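Local coordinates for protein succinate-semialdehyde dehydrogenase (Synechococcus sp., PDB 4ITA) that probably catalyses the NADP+-dependent oxidation of succinic semialdehyde to succinate, as a member of the aldehyde dehydrogenase family, at residues L123-A128 / V152-H157; A255-N260 / T301-L306; S392-D397 / F414-V419. One frame throughout, in Å; residues are numbered along the deposited sequence.

Contact 1: L123-A128 / V152-H157; sequences LGILLA and VAVLKH. With NDP (NADPH dihydro-nicotinamide-adenine-dinucleotide phosphate), chain C.
K156, whose backbone N binds A128 O across two parallel strands, ends in an ammonium group held by several acceptors. K156 NZ donates to O1X on the ribose phosphate of NADPH at 2.8 Å and to its own neighbour, H157 O, at 2.9 Å. It also makes a weak bond to the phosphate ester oxygen, with K156 NZ and NDP O2B 3.1 Å apart, while I187 O is a further acceptor. With CG opposite the backbone N (chi1 -179°), bends at chi2 and chi4 bring NZ to the phosphate. With an alanine in its place, the phosphate would probably lose this counter-charge, and the carbonyls of H157 and I187 would be left without this donor. Behind the lysine runs a ladder of five backbone bonds, among them L126 N to V152 O at 2.8 Å. The ladder starts less well aligned: V152 N sits well above the carbonyl plane of G124 O. On one face of the sheet I125 CG1 meets V152 CG2 at 3.6 Å, and the side chains of L127 and V154 cross at about a right angle. L126, A128 and A153 point to the other face, against F142 of helix 137-149, which connects the two strands in a beta-alpha-beta crossover of the Rossmann-like cofactor domain. A cationic group set against the extra phosphate, at the end of a strand pair whose other paired side chains are apolar, is consistent with a pocket suited to NADP(H).

Contact 2: A255-N260 / T301-L306; sequences ARTMNN and TDIGPL
The C-terminal end of helix 245-257 and the turn after it meet loop 301-306 chiefly through N260, with apolar contacts from I303 and L306, and with T257 also bonded to a shared water. N260 directly precedes the Gly-Gln-Ser-Cys run, which in this family probably carries the catalytic cysteine. The amide of N260 is used at both ends. Its OD1 accepts from G304 N at 2.8 Å; the bond is bent, with an angle of 144° at the hydrogen, and the donor stands well above the plane of the amide carbonyl. At the other end N260 ND2 donates to a water at 2.9 Å and to G76 O, and the same water donates to P305 O at 2.6 Å. CG is placed opposite the carbonyl carbon (chi1 -51°), which carries the amide across to the loop. A second water accepts from N260 N at 2.9 Å and lies 2.7 Å from T257 O and 2.8 Å from D302 O, so the end of the helix, the turn and the loop are bridged around one water. G304 suits its place because a CB there would run into P305 CD. Apolar atoms flank these polar links: I303 CD1 lies 3.8 Å from T257 CB, and the CD2 branch of L306 comes up to the N260 carbonyl. T257 OG1 turns back to T253 O within its own helix. Around the contact, F288 of helix 274-289 packs on T257, I311 and I315 of helix 309-325 cover L306, and R256 packs on strand 267-273 and bonds V366 O at the start of strand 366-372.

Contact 3: S392-D397 / F414-V419; sequences SAWTND and FINGMV
Strands 390-394 and 412-415 run parallel as the two strands of a beta-alpha-beta unit, joined by helix 398-407, at the edge of this chain's sheet, and where they end W394 and N416 pack closely. N416 CA sits over the six-membered ring of W394, 3.7 Å from its centroid and nearly on the ring normal, a CH-pi contact. The peptide continues over the same face, with G417 N 3.5 Å from W394 CZ2. S392 OG ties the indole of its own strand to the turn after strand 412-415: it accepts from W394 NE1 at 2.9 Å and donates to G417 O at 2.8 Å, which helps hold the indole's rotation. Alongside, the backbone ladder joins A393 N to F414 O and N416 N to A393 O, while A393 CB touches I415 CD1. On its far side strand 412-415 pairs in parallel with a strand of the second subunit, and F414 stacks on W454 of that subunit, so the sheet runs on across the dimer. Past the strand ends the packing gives way to polar links near solvent. N396 is exposed there, and its ND2 and N416 OD1 share a water through weak bonds. Even so, the N416 amide grips one residue twice: OD1 accepts from T395 N at 3.0 Å, and ND2 donates to T395 O at 3.0 Å from above the plane of that carbonyl.

Overall arrangement
The three contacts follow one another in series along the chain, each closing before the next opens. Contact 1 belongs to the mixed sheet of the cofactor domain, whereas contact 3 lies at the edge strand of this chain's separate seven-stranded sheet, which the second subunit extends; their centres are 36 Å apart, on opposite sides of the chain's centre. The centre of contact 2, at the end of helix 245-257, is 30 Å from that of contact 1 and 22 Å from that of contact 3, and contacts 2 and 3 touch: M258 SD meets M418 CE at 3.4 Å. NADPH, held by contact 1 at its 2'-phosphate, also lies about 10 Å from the V419 side chain and 11 Å from that of L306, consistent with a cofactor lying between the two halves of the chain.

Contact 1: L123-A128 / V152-H157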
loop_
_atom_site.group_PDB
_atom_site.type_symbol
_atom_site.label_atom_id
_atom_site.label_comp_id
_atom_site.label_asym_id
_atom_site.label_seq_id
_atom_site.Cartn_x
_atom_site.Cartn_y
_atom_site.Cartn_z
ATOM N N LEU A 123 -2.623 6.561 12.014
ATOM C CA LEU A 123 -3.246 5.255 12.194
ATOM C C LEU A 123 -3.129 4.714 13.618
ATOM O O LEU A 123 -4.049 4.072 14.114
ATOM C CB LEU A 123 -2.650 4.240 11.217
ATOM C CG LEU A 123 -2.923 4.465 9.733
ATOM C CD1 LEU A 123 -2.184 3.411 8.936
ATOM C CD2 LEU A 123 -4.411 4.441 9.435
ATOM N N GLY A 124 -1.990 4.950 14.264
ATOM C CA GLY A 124 -1.726 4.367 15.569
ATOM C C GLY A 124 -0.311 3.823 15.635
ATOM O O GLY A 124 0.631 4.465 15.179
ATOM N N ILE A 125 -0.163 2.629 16.200
ATOM C CA ILE A 125 1.153 2.013 16.310
ATOM C C ILE A 125 1.623 1.447 14.966
ATOM O O ILE A 125 0.955 0.607 14.358
ATOM C CB ILE A 125 1.164 0.863 17.335
ATOM C CG1 ILE A 125 0.672 1.317 18.713
ATOM C CG2 ILE A 125 2.555 0.264 17.437
ATOM C CD1 ILE A 125 0.476 0.150 19.689
ATOM N N LEU A 126 2.796 1.899 14.540
ATOM C CA LEU A 126 3.494 1.369 13.368
ATOM C C LEU A 126 4.665 0.504 13.823
ATOM O O LEU A 126 5.486 0.932 14.642
ATOM C CB LEU A 126 4.026 2.526 12.511
ATOM C CG LEU A 126 4.984 2.225 11.351
ATOM C CD1 LEU A 126 4.308 1.403 10.255
ATOM C CD2 LEU A 126 5.521 3.525 10.766
ATOM N N LEU A 127 4.726 -0.721 13.310
ATOM C CA LEU A 127 5.897 -1.573 13.464
ATOM C C LEU A 127 6.871 -1.299 12.336
ATOM O O LEU A 127 6.485 -1.285 11.168
ATOM C CB LEU A 127 5.502 -3.050 13.421
ATOM C CG LEU A 127 6.641 -4.051 13.166
ATOM C CD1 LEU A 127 7.637 -4.096 14.306
ATOM C CD2 LEU A 127 6.064 -5.433 12.929
ATOM N N ALA A 128 8.137 -1.097 12.687
ATOM C CA ALA A 128 9.213 -1.006 11.707
ATOM C C ALA A 128 10.260 -2.081 11.952
ATOM O O ALA A 128 10.746 -2.245 13.073
ATOM C CB ALA A 128 9.850 0.343 11.759
ATOM N N VAL A 152 2.661 6.462 16.559
ATOM C CA VAL A 152 3.745 6.018 17.426
ATOM C C VAL A 152 4.397 4.804 16.766
ATOM O O VAL A 152 3.827 4.205 15.841
ATOM C CB VAL A 152 3.286 5.712 18.866
ATOM C CG1 VAL A 152 2.636 6.941 19.477
ATOM C CG2 VAL A 152 2.342 4.516 18.902
ATOM N N ALA A 153 5.603 4.458 17.207
ATOM C CA ALA A 153 6.351 3.420 16.523
ATOM C C ALA A 153 7.047 2.472 17.468
ATOM O O ALA A 153 7.532 2.865 18.532
ATOM C CB ALA A 153 7.363 4.043 15.582
ATOM N N VAL A 154 7.084 1.209 17.067
ATOM C CA VAL A 154 7.939 0.220 17.708
ATOM C C VAL A 154 8.928 -0.270 16.662
ATOM O O VAL A 154 8.547 -0.572 15.530
ATOM C CB VAL A 154 7.139 -0.942 18.368
ATOM C CG1 VAL A 154 6.325 -0.413 19.547
ATOM C CG2 VAL A 154 6.225 -1.646 17.352
ATOM N N LEU A 155 10.197 -0.309 17.047
ATOM C CA LEU A 155 11.281 -0.682 16.145
ATOM C C LEU A 155 11.847 -2.045 16.501
ATOM O O LEU A 155 12.277 -2.260 17.635
ATOM C CB LEU A 155 12.408 0.341 16.244
ATOM C CG LEU A 155 13.753 -0.037 15.614
ATOM C CD1 LEU A 155 13.674 -0.153 14.095
ATOM C CD2 LEU A 155 14.842 0.952 16.032
ATOM N N LYS A 156 11.855 -2.956 15.536
ATOM C CA LYS A 156 12.650 -4.171 15.634
ATOM C C LYS A 156 13.833 -3.982 14.701
ATOM O O LYS A 156 13.708 -4.062 13.473
ATOM C CB LYS A 156 11.833 -5.417 15.264
ATOM C CG LYS A 156 12.610 -6.732 15.383
ATOM C CD LYS A 156 13.175 -7.233 14.043
ATOM C CE LYS A 156 13.940 -8.555 14.200
ATOM N NZ LYS A 156 15.250 -8.394 14.907
ATOM N N HIS A 157 14.981 -3.669 15.287
ATOM C CA HIS A 157 16.196 -3.465 14.517
ATOM C C HIS A 157 16.897 -4.806 14.331
ATOM O O HIS A 157 16.524 -5.818 14.932
ATOM C CB HIS A 157 17.115 -2.454 15.221
ATOM C CG HIS A 157 17.843 -1.542 14.284
ATOM N ND1 HIS A 157 18.214 -1.924 13.012
ATOM C CD2 HIS A 157 18.261 -0.261 14.433
ATOM C CE1 HIS A 157 18.830 -0.916 12.416
ATOM N NE2 HIS A 157 18.874 0.103 13.257
HETATM P PA NDP C . 17.590 -9.308 6.570
HETATM O O1A NDP C . 16.314 -9.322 5.779
HETATM O O2A NDP C . 18.256 -10.605 6.939
HETATM O O5B NDP C . 17.329 -8.509 7.932
HETATM C C5B NDP C . 16.677 -7.233 7.954
HETATM C C4B NDP C . 15.771 -7.110 9.176
HETATM O O4B NDP C . 14.711 -8.065 9.063
HETATM C C3B NDP C . 16.470 -7.442 10.489
HETATM O O3B NDP C . 15.869 -6.671 11.538
HETATM C C2B NDP C . 16.134 -8.908 10.688
HETATM O O2B NDP C . 16.181 -9.325 12.046
HETATM C C1B NDP C . 14.705 -8.904 10.220
HETATM N N9A NDP C . 14.188 -10.206 9.772
HETATM C C8A NDP C . 14.829 -11.172 9.084
HETATM N N7A NDP C . 13.986 -12.201 8.832
HETATM C C5A NDP C . 12.788 -11.877 9.344
HETATM C C6A NDP C . 11.457 -12.496 9.437
HETATM N N6A NDP C . 11.240 -13.712 8.898
HETATM N N1A NDP C . 10.490 -11.803 10.069
HETATM C C2A NDP C . 10.695 -10.591 10.603
HETATM N N3A NDP C . 11.881 -9.966 10.563
HETATM C C4A NDP C . 12.930 -10.559 9.956
HETATM O O3 NDP C . 18.559 -8.326 5.710
HETATM P PN NDP C . 20.162 -8.284 5.450
HETATM O O1N NDP C . 20.731 -9.669 5.237
HETATM O O2N NDP C . 20.755 -7.363 6.481
HETATM O O5D NDP C . 20.208 -7.530 4.028
HETATM C C5D NDP C . 19.787 -6.177 3.915
HETATM C C4D NDP C . 18.826 -6.038 2.748
HETATM O O4D NDP C . 18.095 -4.809 2.866
HETATM C C3D NDP C . 19.528 -5.978 1.406
HETATM O O3D NDP C . 18.821 -6.768 0.444
HETATM C C2D NDP C . 19.474 -4.494 1.100
HETATM O O2D NDP C . 19.613 -4.263 -0.302
HETATM C C1D NDP C . 18.096 -4.124 1.611
HETATM N N1N NDP C . 17.997 -2.668 1.785
HETATM C C2N NDP C . 16.929 -2.001 1.317
HETATM C C3N NDP C . 17.023 -0.636 1.051
HETATM C C7N NDP C . 15.844 0.150 0.559
HETATM O O7N NDP C . 15.606 1.235 1.085
HETATM N N7N NDP C . 15.093 -0.332 -0.428
HETATM C C4N NDP C . 18.326 0.103 1.239
HETATM C C5N NDP C . 19.171 -0.623 2.179
HETATM C C6N NDP C . 18.972 -1.980 2.413
HETATM P P2B NDP C . 17.429 -10.149 12.632
HETATM O O1X NDP C . 17.015 -10.369 14.058
HETATM O O2X NDP C . 17.516 -11.431 11.838
HETATM O O3X NDP C . 18.655 -9.295 12.512
#

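Contact 2: A255-N260 / T301-L306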
loop_
_atom_site.group_PDB
_atom_site.type_symbol
_atom_site.label_atom_id
_atom_site.label_comp_id
_atom_site.label_asym_id
_atom_site.label_seq_id
_atom_site.Cartn_x
_atom_site.Cartn_y
_atom_site.Cartn_z
ATOM N N ALA A 255 29.839 4.357 -5.981
ATOM C CA ALA A 255 28.525 3.720 -5.936
ATOM C C ALA A 255 28.597 2.220 -5.607
ATOM O O ALA A 255 27.764 1.712 -4.866
ATOM C CB ALA A 255 27.780 3.963 -7.224
ATOM N N ARG A 256 29.596 1.510 -6.124
ATOM C CA ARG A 256 29.727 0.092 -5.800
ATOM C C ARG A 256 30.326 -0.146 -4.416
ATOM O O ARG A 256 29.931 -1.084 -3.722
ATOM C CB ARG A 256 30.543 -0.655 -6.869
ATOM C CG ARG A 256 30.975 -2.086 -6.481
ATOM C CD ARG A 256 29.842 -3.130 -6.529
ATOM N NE ARG A 256 28.982 -3.102 -5.340
ATOM C CZ ARG A 256 28.110 -4.058 -5.013
ATOM N NH1 ARG A 256 27.373 -3.932 -3.918
ATOM N NH2 ARG A 256 27.968 -5.137 -5.767
ATOM N N THR A 257 31.280 0.687 -4.007
ATOM C CA THR A 257 32.095 0.351 -2.841
ATOM C C THR A 257 31.744 1.078 -1.544
ATOM O O THR A 257 32.230 0.691 -0.486
ATOM C CB THR A 257 33.618 0.476 -3.133
ATOM O OG1 THR A 257 33.971 1.849 -3.341
ATOM C CG2 THR A 257 33.998 -0.357 -4.361
ATOM N N MET A 258 30.913 2.115 -1.612
ATOM C CA MET A 258 30.472 2.818 -0.401
ATOM C C MET A 258 29.772 1.846 0.542
ATOM O O MET A 258 29.158 0.885 0.101
ATOM C CB MET A 258 29.515 3.963 -0.759
ATOM C CG MET A 258 28.230 3.493 -1.443
ATOM S SD MET A 258 27.112 4.791 -2.034
ATOM C CE MET A 258 25.853 3.791 -2.842
ATOM N N ASN A 259 29.876 2.104 1.841
ATOM C CA ASN A 259 29.271 1.242 2.857
ATOM C C ASN A 259 29.775 -0.193 2.745
ATOM O O ASN A 259 29.040 -1.156 3.010
ATOM C CB ASN A 259 27.740 1.264 2.787
ATOM C CG ASN A 259 27.102 1.169 4.155
ATOM O OD1 ASN A 259 27.471 1.913 5.060
ATOM N ND2 ASN A 259 26.156 0.248 4.322
ATOM N N ASN A 260 31.039 -0.325 2.337
ATOM C CA ASN A 260 31.675 -1.624 2.095
ATOM C C ASN A 260 30.876 -2.489 1.118
ATOM O O ASN A 260 30.864 -3.718 1.209
ATOM C CB ASN A 260 31.945 -2.352 3.420
ATOM C CG ASN A 260 32.685 -1.475 4.416
ATOM O OD1 ASN A 260 33.496 -0.637 4.025
ATOM N ND2 ASN A 260 32.396 -1.647 5.702
ATOM N N THR A 301 40.604 5.081 5.694
ATOM C CA THR A 301 40.065 3.810 5.218
ATOM C C THR A 301 38.906 3.994 4.238
ATOM O O THR A 301 37.981 4.763 4.502
ATOM C CB THR A 301 39.616 2.936 6.403
ATOM O OG1 THR A 301 40.757 2.633 7.213
ATOM C CG2 THR A 301 38.975 1.640 5.921
ATOM N N ASP A 302 38.968 3.299 3.106
ATOM C CA ASP A 302 37.843 3.243 2.170
ATOM C C ASP A 302 36.931 2.057 2.456
ATOM O O ASP A 302 35.710 2.183 2.447
ATOM C CB ASP A 302 38.344 3.114 0.727
ATOM C CG ASP A 302 39.032 4.364 0.233
ATOM O OD1 ASP A 302 38.417 5.445 0.282
ATOM O OD2 ASP A 302 40.200 4.264 -0.197
ATOM N N ILE A 303 37.540 0.903 2.694
ATOM C CA ILE A 303 36.818 -0.352 2.829
ATOM C C ILE A 303 37.092 -0.979 4.196
ATOM O O ILE A 303 38.219 -1.389 4.475
ATOM C CB ILE A 303 37.267 -1.377 1.749
ATOM C CG1 ILE A 303 37.197 -0.778 0.339
ATOM C CG2 ILE A 303 36.456 -2.664 1.851
ATOM C CD1 ILE A 303 35.799 -0.431 -0.123
ATOM N N GLY A 304 36.073 -1.027 5.050
ATOM C CA GLY A 304 36.142 -1.800 6.281
ATOM C C GLY A 304 35.691 -3.231 6.041
ATOM O O GLY A 304 35.489 -3.643 4.899
ATOM N N PRO A 305 35.512 -4.002 7.118
ATOM C CA PRO A 305 35.044 -5.381 6.984
ATOM C C PRO A 305 33.564 -5.408 6.613
ATOM O O PRO A 305 32.853 -4.435 6.875
ATOM C CB PRO A 305 35.214 -5.937 8.404
ATOM C CG PRO A 305 34.974 -4.730 9.281
ATOM C CD PRO A 305 35.590 -3.573 8.528
ATOM N N LEU A 306 33.108 -6.502 6.018
ATOM C CA LEU A 306 31.677 -6.740 5.891
ATOM C C LEU A 306 31.081 -6.897 7.288
ATOM O O LEU A 306 31.798 -7.188 8.248
ATOM C CB LEU A 306 31.418 -7.985 5.047
ATOM C CG LEU A 306 31.991 -7.909 3.631
ATOM C CD1 LEU A 306 31.726 -9.210 2.901
ATOM C CD2 LEU A 306 31.400 -6.725 2.865
HETATM O O HOH W 1 33.061 1.674 1.899
HETATM O O HOH W 2 30.499 -3.260 7.101
#

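Contact 3: S392-D397 / F414-V419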
loop_
_atom_site.group_PDB
_atom_site.type_symbol
_atom_site.label_atom_id
_atom_site.label_comp_id
_atom_site.label_asym_id
_atom_site.label_seq_id
_atom_site.Cartn_x
_atom_site.Cartn_y
_atom_site.Cartn_z
ATOM N N SER A 392 21.315 3.764 -12.822
ATOM C CA SER A 392 22.111 4.922 -13.214
ATOM C C SER A 392 22.577 4.752 -14.655
ATOM O O SER A 392 23.018 3.665 -15.038
ATOM C CB SER A 392 23.314 5.039 -12.276
ATOM O OG SER A 392 24.179 6.100 -12.636
ATOM N N ALA A 393 22.473 5.813 -15.454
ATOM C CA ALA A 393 22.906 5.768 -16.852
ATOM C C ALA A 393 23.662 7.031 -17.229
ATOM O O ALA A 393 23.295 8.135 -16.816
ATOM C CB ALA A 393 21.719 5.543 -17.788
ATOM N N TRP A 394 24.723 6.845 -18.008
ATOM C CA TRP A 394 25.673 7.906 -18.327
ATOM C C TRP A 394 25.719 8.124 -19.829
ATOM O O TRP A 394 26.143 7.253 -20.585
ATOM C CB TRP A 394 27.051 7.572 -17.753
ATOM C CG TRP A 394 26.995 7.530 -16.263
ATOM C CD1 TRP A 394 26.365 6.592 -15.494
ATOM C CD2 TRP A 394 27.539 8.493 -15.359
ATOM N NE1 TRP A 394 26.489 6.914 -14.168
ATOM C CE2 TRP A 394 27.210 8.070 -14.054
ATOM C CE3 TRP A 394 28.283 9.665 -15.526
ATOM C CZ2 TRP A 394 27.602 8.784 -12.917
ATOM C CZ3 TRP A 394 28.666 10.373 -14.398
ATOM C CH2 TRP A 394 28.330 9.929 -13.111
ATOM N N THR A 395 25.238 9.288 -20.243
ATOM C CA THR A 395 25.152 9.646 -21.648
ATOM C C THR A 395 24.791 11.111 -21.723
ATOM O O THR A 395 24.093 11.635 -20.854
ATOM C CB THR A 395 24.078 8.823 -22.395
ATOM O OG1 THR A 395 23.854 9.409 -23.685
ATOM C CG2 THR A 395 22.762 8.802 -21.619
ATOM N N ASN A 396 25.272 11.774 -22.766
ATOM C CA ASN A 396 24.939 13.168 -22.988
ATOM C C ASN A 396 24.132 13.381 -24.258
ATOM O O ASN A 396 23.994 14.507 -24.740
ATOM C CB ASN A 396 26.199 14.021 -22.943
ATOM C CG ASN A 396 26.740 14.131 -21.541
ATOM O OD1 ASN A 396 26.127 14.769 -20.687
ATOM N ND2 ASN A 396 27.860 13.470 -21.277
ATOM N N ASP A 397 23.588 12.288 -24.780
ATOM C CA ASP A 397 22.653 12.337 -25.897
ATOM C C ASP A 397 21.238 12.436 -25.335
ATOM O O ASP A 397 20.789 11.529 -24.640
ATOM C CB ASP A 397 22.780 11.079 -26.757
ATOM C CG ASP A 397 21.858 11.105 -27.958
ATOM O OD1 ASP A 397 22.200 11.790 -28.945
ATOM O OD2 ASP A 397 20.791 10.456 -27.925
ATOM N N PHE A 414 18.732 7.734 -12.367
ATOM C CA PHE A 414 19.651 8.866 -12.306
ATOM C C PHE A 414 20.477 8.925 -13.579
ATOM O O PHE A 414 21.067 7.925 -13.993
ATOM C CB PHE A 414 20.577 8.755 -11.090
ATOM C CG PHE A 414 19.958 9.236 -9.800
ATOM C CD1 PHE A 414 18.765 8.695 -9.328
ATOM C CD2 PHE A 414 20.581 10.230 -9.052
ATOM C CE1 PHE A 414 18.206 9.133 -8.132
ATOM C CE2 PHE A 414 20.030 10.673 -7.858
ATOM C CZ PHE A 414 18.839 10.134 -7.399
ATOM N N ILE A 415 20.497 10.092 -14.213
ATOM C CA ILE A 415 21.273 10.304 -15.427
ATOM C C ILE A 415 22.510 11.149 -15.101
ATOM O O ILE A 415 22.394 12.267 -14.594
ATOM C CB ILE A 415 20.436 10.990 -16.527
ATOM C CG1 ILE A 415 19.181 10.169 -16.863
ATOM C CG2 ILE A 415 21.282 11.250 -17.771
ATOM C CD1 ILE A 415 19.466 8.786 -17.432
ATOM N N ASN A 416 23.689 10.592 -15.384
ATOM C CA ASN A 416 24.973 11.254 -15.139
ATOM C C ASN A 416 25.222 11.545 -13.660
ATOM O O ASN A 416 25.855 12.544 -13.302
ATOM C CB ASN A 416 25.127 12.520 -16.000
ATOM C CG ASN A 416 25.151 12.216 -17.486
ATOM O OD1 ASN A 416 25.588 11.140 -17.904
ATOM N ND2 ASN A 416 24.670 13.154 -18.290
ATOM N N GLY A 417 24.708 10.663 -12.810
ATOM C CA GLY A 417 25.024 10.681 -11.395
ATOM C C GLY A 417 24.702 9.332 -10.792
ATOM O O GLY A 417 23.957 8.555 -11.389
ATOM N N MET A 418 25.254 9.047 -9.618
ATOM C CA MET A 418 24.898 7.828 -8.904
ATOM C C MET A 418 23.563 7.988 -8.195
ATOM O O MET A 418 23.206 9.078 -7.744
ATOM C CB MET A 418 25.982 7.415 -7.894
ATOM C CG MET A 418 26.359 8.461 -6.834
ATOM S SD MET A 418 27.605 7.876 -5.610
ATOM C CE MET A 418 26.511 6.976 -4.535
ATOM N N VAL A 419 22.823 6.894 -8.095
ATOM C CA VAL A 419 21.580 6.899 -7.342
ATOM C C VAL A 419 21.886 7.219 -5.882
ATOM O O VAL A 419 22.824 6.665 -5.298
ATOM C CB VAL A 419 20.864 5.534 -7.458
ATOM C CG1 VAL A 419 19.578 5.516 -6.649
ATOM C CG2 VAL A 419 20.562 5.214 -8.912
HETATM O O HOH W 3 28.286 11.803 -18.462
#